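Lipoprotein, putative (Bacillus anthracis, PDB 4O4A) is of unknown function, but is a putative lipoprotein of the DUF6843 family that may bind lipid. Local coordinates at residues R112-W117 against D156-I161; P55-F60 against G94-I99; F119-L124 against K152-L157. One frame throughout, in Å; residues are numbered along the deposited sequence.

Interaction 1. Residues R112-W117 against D156-I161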
loop_
_atom_site.group_PDB
_atom_site.type_symbol
_atom_site.label_atom_id
_atom_site.label_comp_id
_atom_site.label_asym_id
_atom_site.label_seq_id
_atom_site.Cartn_x
_atom_site.Cartn_y
_atom_site.Cartn_z
ATOM N N ARG B 112 23.380 -20.645 -7.170
ATOM C CA ARG B 112 23.588 -19.314 -7.673
ATOM C C ARG B 112 25.075 -19.194 -7.970
ATOM O O ARG B 112 25.895 -19.556 -7.138
ATOM C CB ARG B 112 23.166 -18.310 -6.628
ATOM C CG ARG B 112 23.005 -16.906 -7.150
ATOM C CD ARG B 112 22.526 -16.087 -5.971
ATOM N NE ARG B 112 21.763 -14.898 -6.344
ATOM C CZ ARG B 112 20.441 -14.888 -6.481
ATOM N NH1 ARG B 112 19.823 -13.760 -6.813
ATOM N NH2 ARG B 112 19.732 -16.002 -6.296
ATOM N N THR B 113 25.415 -18.704 -9.155
ATOM C CA THR B 113 26.799 -18.585 -9.545
ATOM C C THR B 113 27.279 -17.136 -9.563
ATOM O O THR B 113 26.764 -16.342 -10.335
ATOM C CB THR B 113 26.997 -19.170 -10.966
ATOM O OG1 THR B 113 26.658 -20.554 -10.958
ATOM C CG2 THR B 113 28.427 -19.024 -11.459
ATOM N N GLU B 114 28.223 -16.799 -8.680
ATOM C CA GLU B 114 28.875 -15.471 -8.661
ATOM C C GLU B 114 30.280 -15.731 -9.131
ATOM O O GLU B 114 30.989 -16.513 -8.491
ATOM C CB GLU B 114 28.947 -14.806 -7.278
ATOM C CG GLU B 114 27.800 -13.815 -6.940
ATOM C CD GLU B 114 26.387 -14.335 -7.153
ATOM O OE1 GLU B 114 26.215 -15.452 -7.666
ATOM O OE2 GLU B 114 25.432 -13.597 -6.822
ATOM N N ASN B 115 30.685 -15.056 -10.214
ATOM C CA ASN B 115 31.993 -15.275 -10.839
ATOM C C ASN B 115 31.941 -16.662 -11.464
ATOM O O ASN B 115 31.223 -16.872 -12.441
ATOM C CB ASN B 115 33.144 -15.127 -9.836
ATOM C CG ASN B 115 33.309 -13.704 -9.358
ATOM O OD1 ASN B 115 33.155 -12.753 -10.131
ATOM N ND2 ASN B 115 33.642 -13.547 -8.084
ATOM N N SER B 116 32.690 -17.602 -10.911
ATOM C CA SER B 116 32.633 -18.968 -11.378
ATOM C C SER B 116 32.366 -19.864 -10.170
ATOM O O SER B 116 32.458 -21.082 -10.265
ATOM C CB SER B 116 33.938 -19.342 -12.073
ATOM O OG SER B 116 33.856 -20.625 -12.661
ATOM N N TRP B 117 31.993 -19.248 -9.045
ATOM C CA TRP B 117 31.751 -19.976 -7.800
ATOM C C TRP B 117 30.259 -20.251 -7.608
ATOM O O TRP B 117 29.436 -19.343 -7.719
ATOM C CB TRP B 117 32.290 -19.169 -6.619
ATOM C CG TRP B 117 32.360 -19.939 -5.351
ATOM C CD1 TRP B 117 31.349 -20.135 -4.443
ATOM C CD2 TRP B 117 33.511 -20.610 -4.824
ATOM N NE1 TRP B 117 31.806 -20.890 -3.391
ATOM C CE2 TRP B 117 33.127 -21.195 -3.599
ATOM C CE3 TRP B 117 34.828 -20.774 -5.267
ATOM C CZ2 TRP B 117 34.014 -21.930 -2.812
ATOM C CZ3 TRP B 117 35.708 -21.507 -4.482
ATOM C CH2 TRP B 117 35.295 -22.076 -3.267
ATOM N N ASP B 156 19.766 -9.442 -0.976
ATOM C CA ASP B 156 20.555 -8.773 0.053
ATOM C C ASP B 156 21.559 -9.698 0.704
ATOM O O ASP B 156 22.675 -9.289 1.003
ATOM C CB ASP B 156 19.650 -8.165 1.126
ATOM C CG ASP B 156 18.726 -7.076 0.577
ATOM O OD1 ASP B 156 19.047 -6.465 -0.471
ATOM O OD2 ASP B 156 17.674 -6.816 1.202
ATOM N N LEU B 157 21.177 -10.946 0.910
ATOM C CA LEU B 157 22.066 -11.906 1.551
ATOM C C LEU B 157 23.282 -12.192 0.693
ATOM O O LEU B 157 24.389 -12.309 1.208
ATOM C CB LEU B 157 21.332 -13.211 1.848
ATOM C CG LEU B 157 22.189 -14.329 2.451
ATOM C CD1 LEU B 157 22.876 -13.883 3.735
ATOM C CD2 LEU B 157 21.366 -15.576 2.694
HETATM N N MSE B 158 23.083 -12.314 -0.615
HETATM C CA MSE B 158 24.196 -12.576 -1.521
HETATM C C MSE B 158 25.175 -11.442 -1.480
HETATM O O MSE B 158 26.387 -11.660 -1.515
HETATM C CB MSE B 158 23.687 -12.797 -2.923
HETATM C CG MSE B 158 23.038 -14.167 -3.002
HETATM SE SE MSE B 158 24.214 -15.694 -2.591
HETATM C CE MSE B 158 25.667 -15.183 -3.801
ATOM N N GLN B 159 24.667 -10.225 -1.383
ATOM C CA GLN B 159 25.526 -9.077 -1.309
ATOM C C GLN B 159 26.321 -9.115 -0.011
ATOM O O GLN B 159 27.525 -8.875 -0.034
ATOM C CB GLN B 159 24.717 -7.791 -1.413
ATOM C CG GLN B 159 25.567 -6.539 -1.428
ATOM C CD GLN B 159 24.755 -5.338 -1.792
ATOM O OE1 GLN B 159 25.112 -4.562 -2.697
ATOM N NE2 GLN B 159 23.623 -5.197 -1.135
ATOM N N ARG B 160 25.654 -9.392 1.113
ATOM C CA ARG B 160 26.354 -9.474 2.402
ATOM C C ARG B 160 27.434 -10.530 2.337
ATOM O O ARG B 160 28.506 -10.349 2.906
ATOM C CB ARG B 160 25.437 -9.721 3.632
ATOM C CG ARG B 160 24.677 -8.482 4.088
ATOM C CD ARG B 160 24.060 -8.611 5.498
ATOM N NE ARG B 160 23.384 -9.896 5.786
ATOM C CZ ARG B 160 22.139 -10.211 5.407
ATOM N NH1 ARG B 160 21.622 -11.392 5.744
ATOM N NH2 ARG B 160 21.405 -9.361 4.682
ATOM N N ILE B 161 27.152 -11.624 1.637
ATOM C CA ILE B 161 28.120 -12.705 1.475
ATOM C C ILE B 161 29.336 -12.250 0.677
ATOM O O ILE B 161 30.468 -12.371 1.134
ATOM C CB ILE B 161 27.489 -13.934 0.790
ATOM C CG1 ILE B 161 26.544 -14.643 1.767
ATOM C CG2 ILE B 161 28.566 -14.914 0.346
ATOM C CD1 ILE B 161 25.785 -15.805 1.166
#
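Met-158, a selenomethionine on helix 149-166, reaches across to Arg-112 and Glu-114 near the end of strand 104-114. Its CA–CB bond points at the strand, and CG stands anti to the carbonyl carbon (chi1 -74°). CG is the first atom to touch, lying where the aliphatic chain of Arg-112 passes into the guanidinium, 3.6 Å from CD and 3.7 Å from NE. The selenium follows along the same arginine chain, with SE 3.8 Å from Arg-112 CD. Arg-112 is extended from CG to NE, and the two side chains run alongside each other with opposite headings. Bends at chi2 and chi3 then turn the methyl of Met-158 to the carboxylate of Glu-114, where CE lies 3.4 Å from OE2 and 3.5 Å from CD. The same methyl packs on the ring of Phe-119.

The strand side belongs to a beta hairpin in which strands 104-114 and 117-126 are joined by a tight two-residue turn. Glu-114 and Trp-117 close it with a reciprocal pair of backbone hydrogen bonds, each 3.0 Å between N and O. Arg-112 and Glu-114, two residues apart, therefore project from the same face of the hairpin, toward the helix. A long salt bridge joins them at 3.9 Å from Arg-112 NE to Glu-114 OE2, the oxygen lying at the edge of the guanidinium and in its plane, while the selenomethionine passes alongside the pair.

Interaction 2. Residues P55-F60 against G94-I99; sequences PKEEEF and GQRTKI
Glu-57 and Arg-96 form a bidentate, end-on salt bridge between strands 56-57 and 96-98, the two outermost strands of the five-stranded mixed sheet in this chain. Glu-57 also begins a type II' beta turn that ends at Phe-60, the tight turn leading into strand 60-64. The CA atoms of Glu-57 and Arg-96 are 13.8 Å apart, and only two long side chains approaching from opposite directions close the gap. Both have CG anti to the carbonyl carbon, with chi1 -67° in the glutamate and -60° in the arginine. Beyond CG the glutamate is extended, and the arginine runs straight from CG to NE, so each delivers its flat terminal group at nearly full stretch. On the way, Glu-57 packs on Ile-31 and Arg-96 on Leu-33 and Tyr-88, which places the bridge across the inner strands of the sheet. Carboxylate and guanidinium are nearly coplanar, only 6° apart, and the two parallel bonds should resist rotation of either group. Each oxygen accepts through its syn lone pair, on the side of the other oxygen: Arg-96 NH1 donates to Glu-57 OE1 at 2.9 Å, and Arg-96 NH2 to Glu-57 OE2 at 2.7 Å.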
loop_
_atom_site.group_PDB
_atom_site.type_symbol
_atom_site.label_atom_id
_atom_site.label_comp_id
_atom_site.label_asym_id
_atom_site.label_seq_id
_atom_site.Cartn_x
_atom_site.Cartn_y
_atom_site.Cartn_z
ATOM N N PRO B 55 27.772 -27.956 12.217
ATOM C CA PRO B 55 28.114 -28.867 13.304
ATOM C C PRO B 55 27.319 -30.154 13.161
ATOM O O PRO B 55 26.300 -30.174 12.467
ATOM C CB PRO B 55 27.645 -28.125 14.558
ATOM C CG PRO B 55 27.461 -26.712 14.154
ATOM C CD PRO B 55 27.130 -26.724 12.703
ATOM N N LYS B 56 27.789 -31.217 13.785
ATOM C CA LYS B 56 27.084 -32.489 13.737
ATOM C C LYS B 56 26.680 -32.979 15.097
ATOM O O LYS B 56 27.468 -32.939 16.022
ATOM C CB LYS B 56 27.898 -33.577 13.046
ATOM C CG LYS B 56 27.825 -33.406 11.556
ATOM C CD LYS B 56 28.414 -34.577 10.808
ATOM C CE LYS B 56 28.190 -34.401 9.311
ATOM N NZ LYS B 56 28.597 -35.588 8.509
ATOM N N GLU B 57 25.441 -33.428 15.200
ATOM C CA GLU B 57 24.914 -34.002 16.427
ATOM C C GLU B 57 24.402 -35.352 16.056
ATOM O O GLU B 57 23.388 -35.471 15.376
ATOM C CB GLU B 57 23.789 -33.179 16.988
ATOM C CG GLU B 57 24.225 -31.826 17.488
ATOM C CD GLU B 57 23.074 -31.063 18.099
ATOM O OE1 GLU B 57 21.964 -31.652 18.226
ATOM O OE2 GLU B 57 23.279 -29.881 18.443
ATOM N N GLU B 58 25.114 -36.374 16.489
ATOM C CA GLU B 58 24.781 -37.722 16.122
ATOM C C GLU B 58 24.959 -37.847 14.596
ATOM O O GLU B 58 26.045 -37.642 14.069
ATOM C CB GLU B 58 23.370 -38.115 16.622
ATOM C CG GLU B 58 23.266 -38.130 18.158
ATOM C CD GLU B 58 21.951 -38.657 18.752
ATOM O OE1 GLU B 58 22.018 -39.719 19.409
ATOM O OE2 GLU B 58 20.863 -38.042 18.585
ATOM N N GLU B 59 23.891 -38.141 13.893
ATOM C CA GLU B 59 23.950 -38.325 12.454
ATOM C C GLU B 59 23.399 -37.109 11.696
ATOM O O GLU B 59 23.426 -37.074 10.473
ATOM C CB GLU B 59 23.137 -39.567 12.106
ATOM C CG GLU B 59 21.702 -39.504 12.631
ATOM C CD GLU B 59 21.009 -40.854 12.600
ATOM O OE1 GLU B 59 21.558 -41.777 11.955
ATOM O OE2 GLU B 59 19.927 -40.996 13.224
ATOM N N PHE B 60 22.920 -36.110 12.433
ATOM C CA PHE B 60 22.325 -34.910 11.847
ATOM C C PHE B 60 23.262 -33.731 11.694
ATOM O O PHE B 60 24.150 -33.540 12.512
ATOM C CB PHE B 60 21.191 -34.447 12.725
ATOM C CG PHE B 60 20.025 -35.376 12.754
ATOM C CD1 PHE B 60 20.053 -36.515 13.526
ATOM C CD2 PHE B 60 18.879 -35.077 12.042
ATOM C CE1 PHE B 60 18.959 -37.364 13.574
ATOM C CE2 PHE B 60 17.782 -35.921 12.078
ATOM C CZ PHE B 60 17.828 -37.068 12.844
ATOM N N GLY B 94 19.358 -21.073 24.434
ATOM C CA GLY B 94 19.663 -22.216 23.600
ATOM C C GLY B 94 18.794 -23.440 23.798
ATOM O O GLY B 94 19.033 -24.465 23.146
ATOM N N GLN B 95 17.785 -23.361 24.671
ATOM C CA GLN B 95 16.877 -24.492 24.849
ATOM C C GLN B 95 15.968 -24.612 23.640
ATOM O O GLN B 95 15.438 -23.618 23.134
ATOM C CB GLN B 95 16.043 -24.421 26.121
ATOM C CG GLN B 95 16.784 -24.823 27.395
ATOM C CD GLN B 95 17.209 -23.658 28.243
ATOM O OE1 GLN B 95 16.576 -22.594 28.221
ATOM N NE2 GLN B 95 18.239 -23.864 29.054
ATOM N N ARG B 96 15.814 -25.848 23.179
ATOM C CA ARG B 96 15.047 -26.152 21.986
ATOM C C ARG B 96 13.610 -26.562 22.241
ATOM O O ARG B 96 13.283 -27.197 23.234
ATOM C CB ARG B 96 15.748 -27.275 21.220
ATOM C CG ARG B 96 17.162 -26.927 20.784
ATOM C CD ARG B 96 17.881 -28.114 20.174
ATOM N NE ARG B 96 19.244 -27.743 19.772
ATOM C CZ ARG B 96 20.133 -28.582 19.241
ATOM N NH1 ARG B 96 19.821 -29.859 19.036
ATOM N NH2 ARG B 96 21.339 -28.138 18.924
ATOM N N THR B 97 12.753 -26.204 21.305
ATOM C CA THR B 97 11.355 -26.554 21.369
ATOM C C THR B 97 11.000 -27.044 19.987
ATOM O O THR B 97 11.127 -26.314 19.001
ATOM C CB THR B 97 10.500 -25.352 21.754
ATOM O OG1 THR B 97 10.929 -24.864 23.035
ATOM C CG2 THR B 97 9.052 -25.740 21.812
ATOM N N LYS B 98 10.581 -28.294 19.910
ATOM C CA LYS B 98 10.233 -28.900 18.635
ATOM C C LYS B 98 9.005 -28.245 18.036
ATOM O O LYS B 98 8.092 -27.859 18.751
ATOM C CB LYS B 98 9.993 -30.400 18.811
ATOM C CG LYS B 98 9.858 -31.134 17.502
ATOM C CD LYS B 98 9.860 -32.640 17.690
ATOM C CE LYS B 98 9.858 -33.336 16.333
ATOM N NZ LYS B 98 10.189 -34.786 16.417
ATOM N N ILE B 99 9.006 -28.076 16.720
ATOM C CA ILE B 99 7.858 -27.496 16.054
ATOM C C ILE B 99 7.398 -28.501 15.017
ATOM O O ILE B 99 8.188 -29.287 14.486
ATOM C CB ILE B 99 8.132 -26.118 15.446
ATOM C CG1 ILE B 99 9.320 -26.174 14.517
ATOM C CG2 ILE B 99 8.383 -25.087 16.538
ATOM C CD1 ILE B 99 9.454 -24.946 13.648
#

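Interaction 3. Residues F119-L124 against K152-L157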
loop_
_atom_site.group_PDB
_atom_site.type_symbol
_atom_site.label_atom_id
_atom_site.label_comp_id
_atom_site.label_asym_id
_atom_site.label_seq_id
_atom_site.Cartn_x
_atom_site.Cartn_y
_atom_site.Cartn_z
ATOM N N PHE B 119 27.008 -21.401 -5.317
ATOM C CA PHE B 119 26.474 -21.447 -3.975
ATOM C C PHE B 119 25.135 -22.136 -4.019
ATOM O O PHE B 119 24.157 -21.546 -4.474
ATOM C CB PHE B 119 26.228 -20.047 -3.388
ATOM C CG PHE B 119 27.454 -19.184 -3.289
ATOM C CD1 PHE B 119 28.343 -19.324 -2.237
ATOM C CD2 PHE B 119 27.682 -18.188 -4.224
ATOM C CE1 PHE B 119 29.455 -18.508 -2.137
ATOM C CE2 PHE B 119 28.786 -17.365 -4.130
ATOM C CZ PHE B 119 29.672 -17.520 -3.083
ATOM N N PRO B 120 25.075 -23.387 -3.566
ATOM C CA PRO B 120 23.757 -24.000 -3.495
ATOM C C PRO B 120 22.974 -23.316 -2.392
ATOM O O PRO B 120 23.566 -22.883 -1.401
ATOM C CB PRO B 120 24.047 -25.466 -3.114
ATOM C CG PRO B 120 25.518 -25.642 -3.197
ATOM C CD PRO B 120 26.140 -24.281 -3.101
ATOM N N PHE B 121 21.658 -23.238 -2.529
ATOM C CA PHE B 121 20.840 -22.617 -1.482
ATOM C C PHE B 121 19.502 -23.298 -1.297
ATOM O O PHE B 121 19.054 -24.087 -2.140
ATOM C CB PHE B 121 20.577 -21.164 -1.817
ATOM C CG PHE B 121 19.835 -20.972 -3.109
ATOM C CD1 PHE B 121 18.466 -21.089 -3.153
ATOM C CD2 PHE B 121 20.515 -20.676 -4.282
ATOM C CE1 PHE B 121 17.783 -20.918 -4.339
ATOM C CE2 PHE B 121 19.836 -20.505 -5.471
ATOM C CZ PHE B 121 18.468 -20.631 -5.498
ATOM N N ALA B 122 18.857 -22.961 -0.186
ATOM C CA ALA B 122 17.562 -23.493 0.126
ATOM C C ALA B 122 16.679 -22.401 0.678
ATOM O O ALA B 122 17.111 -21.582 1.494
ATOM C CB ALA B 122 17.687 -24.624 1.128
ATOM N N ASN B 123 15.430 -22.406 0.230
ATOM C CA ASN B 123 14.432 -21.460 0.680
ATOM C C ASN B 123 13.367 -22.168 1.460
ATOM O O ASN B 123 12.720 -23.089 0.955
ATOM C CB ASN B 123 13.794 -20.762 -0.504
ATOM C CG ASN B 123 14.658 -19.687 -1.073
ATOM O OD1 ASN B 123 14.964 -18.726 -0.387
ATOM N ND2 ASN B 123 15.023 -19.812 -2.351
ATOM N N LEU B 124 13.205 -21.767 2.708
ATOM C CA LEU B 124 12.177 -22.317 3.551
ATOM C C LEU B 124 11.433 -21.168 4.159
ATOM O O LEU B 124 11.844 -20.026 4.069
ATOM C CB LEU B 124 12.743 -23.152 4.686
ATOM C CG LEU B 124 13.513 -24.411 4.336
ATOM C CD1 LEU B 124 14.966 -24.028 4.174
ATOM C CD2 LEU B 124 13.382 -25.445 5.444
ATOM N N LYS B 152 14.053 -10.570 -2.349
ATOM C CA LYS B 152 14.830 -9.470 -1.842
ATOM C C LYS B 152 15.763 -9.951 -0.744
ATOM O O LYS B 152 16.927 -9.567 -0.705
ATOM C CB LYS B 152 13.952 -8.347 -1.295
ATOM C CG LYS B 152 14.786 -7.124 -0.930
ATOM C CD LYS B 152 13.971 -6.005 -0.310
ATOM C CE LYS B 152 14.765 -4.713 -0.268
ATOM N NZ LYS B 152 16.092 -4.858 0.369
ATOM N N LYS B 153 15.246 -10.772 0.164
ATOM C CA LYS B 153 16.067 -11.289 1.252
ATOM C C LYS B 153 17.318 -11.961 0.688
ATOM O O LYS B 153 18.413 -11.773 1.213
ATOM C CB LYS B 153 15.272 -12.261 2.126
ATOM C CG LYS B 153 16.092 -12.889 3.247
ATOM C CD LYS B 153 15.296 -13.863 4.122
ATOM C CE LYS B 153 14.625 -13.212 5.320
ATOM N NZ LYS B 153 15.644 -12.775 6.300
HETATM N N MSE B 154 17.136 -12.724 -0.391
HETATM C CA MSE B 154 18.229 -13.439 -1.049
HETATM C C MSE B 154 19.170 -12.470 -1.717
HETATM O O MSE B 154 20.395 -12.580 -1.614
HETATM C CB MSE B 154 17.626 -14.390 -2.091
HETATM C CG MSE B 154 18.676 -15.096 -2.948
HETATM SE SE MSE B 154 19.886 -16.210 -1.846
HETATM C CE MSE B 154 18.967 -17.903 -2.023
ATOM N N ARG B 155 18.592 -11.521 -2.424
ATOM C CA ARG B 155 19.358 -10.519 -3.115
ATOM C C ARG B 155 20.300 -9.856 -2.126
ATOM O O ARG B 155 21.487 -9.755 -2.387
ATOM C CB ARG B 155 18.411 -9.483 -3.705
ATOM C CG ARG B 155 19.070 -8.577 -4.702
ATOM C CD ARG B 155 18.080 -7.582 -5.346
ATOM N NE ARG B 155 16.819 -8.209 -5.649
ATOM C CZ ARG B 155 15.621 -7.823 -5.211
ATOM N NH1 ARG B 155 15.444 -6.715 -4.494
ATOM N NH2 ARG B 155 14.564 -8.525 -5.576
ATOM N N ASP B 156 19.766 -9.442 -0.976
ATOM C CA ASP B 156 20.555 -8.773 0.053
ATOM C C ASP B 156 21.559 -9.698 0.704
ATOM O O ASP B 156 22.675 -9.289 1.003
ATOM C CB ASP B 156 19.650 -8.165 1.126
ATOM C CG ASP B 156 18.726 -7.076 0.577
ATOM O OD1 ASP B 156 19.047 -6.465 -0.471
ATOM O OD2 ASP B 156 17.674 -6.816 1.202
ATOM N N LEU B 157 21.177 -10.946 0.910
ATOM C CA LEU B 157 22.066 -11.906 1.551
ATOM C C LEU B 157 23.282 -12.192 0.693
ATOM O O LEU B 157 24.389 -12.309 1.208
ATOM C CB LEU B 157 21.332 -13.211 1.848
ATOM C CG LEU B 157 22.189 -14.329 2.451
ATOM C CD1 LEU B 157 22.876 -13.883 3.735
ATOM C CD2 LEU B 157 21.366 -15.576 2.694
#
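A Met-aromatic contact between Met-154 and Phe-121 joins helix 149-166 to strand 117-126, part of the helix-on-sheet packing that covers one face of the four-stranded sheet. Met-154 is a selenomethionine, so selenium takes the place of sulfur. Its methyl makes the touch: CE lies over one face of the Phe-121 ring, 3.7 Å from the centroid and 27° off the ring normal, in a CH-pi interaction. The methyl is displaced from the ring centre toward the CG–CD1 side, with CE 3.4 Å from CG and also close to CB. The selenium stands farther back above the same face, SE being 5.3 Å from the centroid. The methionine chain comes in roughly perpendicular to the phenylalanine side chain. Met-154 leaves the helix with CG anti to the backbone N (chi1 174°), and bends at chi2 and chi3 swing the methyl down onto the ring. Phe-121 CG sits between its own backbone N and carbonyl carbon (chi1 61°), an orientation that offers the ring face to the helix.

Asn-123, the next residue but one along the strand, borders the methyl more loosely, with ND2 4.4 Å from CE; its amide instead donates from ND2 to Ser-108 OG on strand 104-114. Elsewhere on the helix, Leu-157 packs on Ile-43 and Val-45 of strand 40-45, extending the apolar interface. On another side of the helix, Lys-152 NZ bonds the syn lone pair of Asp-156 OD2 at 2.7 Å, one helical turn on, and Arg-155 pairs with Glu-147. Lys-152 and Arg-155 also pack against Gly-94 and Glu-57 of a second subunit.

No hydrogen bond joins the two segments; dispersion carries the contact, probably aided by the slight positive polarisation of a methyl on selenium, which favours the electron-rich ring face.

Interactions 1 and 3 adjoin, their centres about 9 Å apart, and share helix 149-166, including Asp-156 and Leu-157. Their strands, 104-114 and 117-126, are consecutive in the chain and neighbours in the four-stranded sheet, paired where Arg-112 meets Phe-119. Met-154 and Met-158, one turn apart, thus seat the helix on both arms of one hairpin. Interaction 2 lies on the opposite side of the chain's centre, in the five-stranded sheet, about 28 Å from interaction 1 and about 23 Å from interaction 3 between centres. Along the chain it closes before either of the others opens. The protein thus joins a sheet bridged by charge to one covered by a helix near the C-terminus.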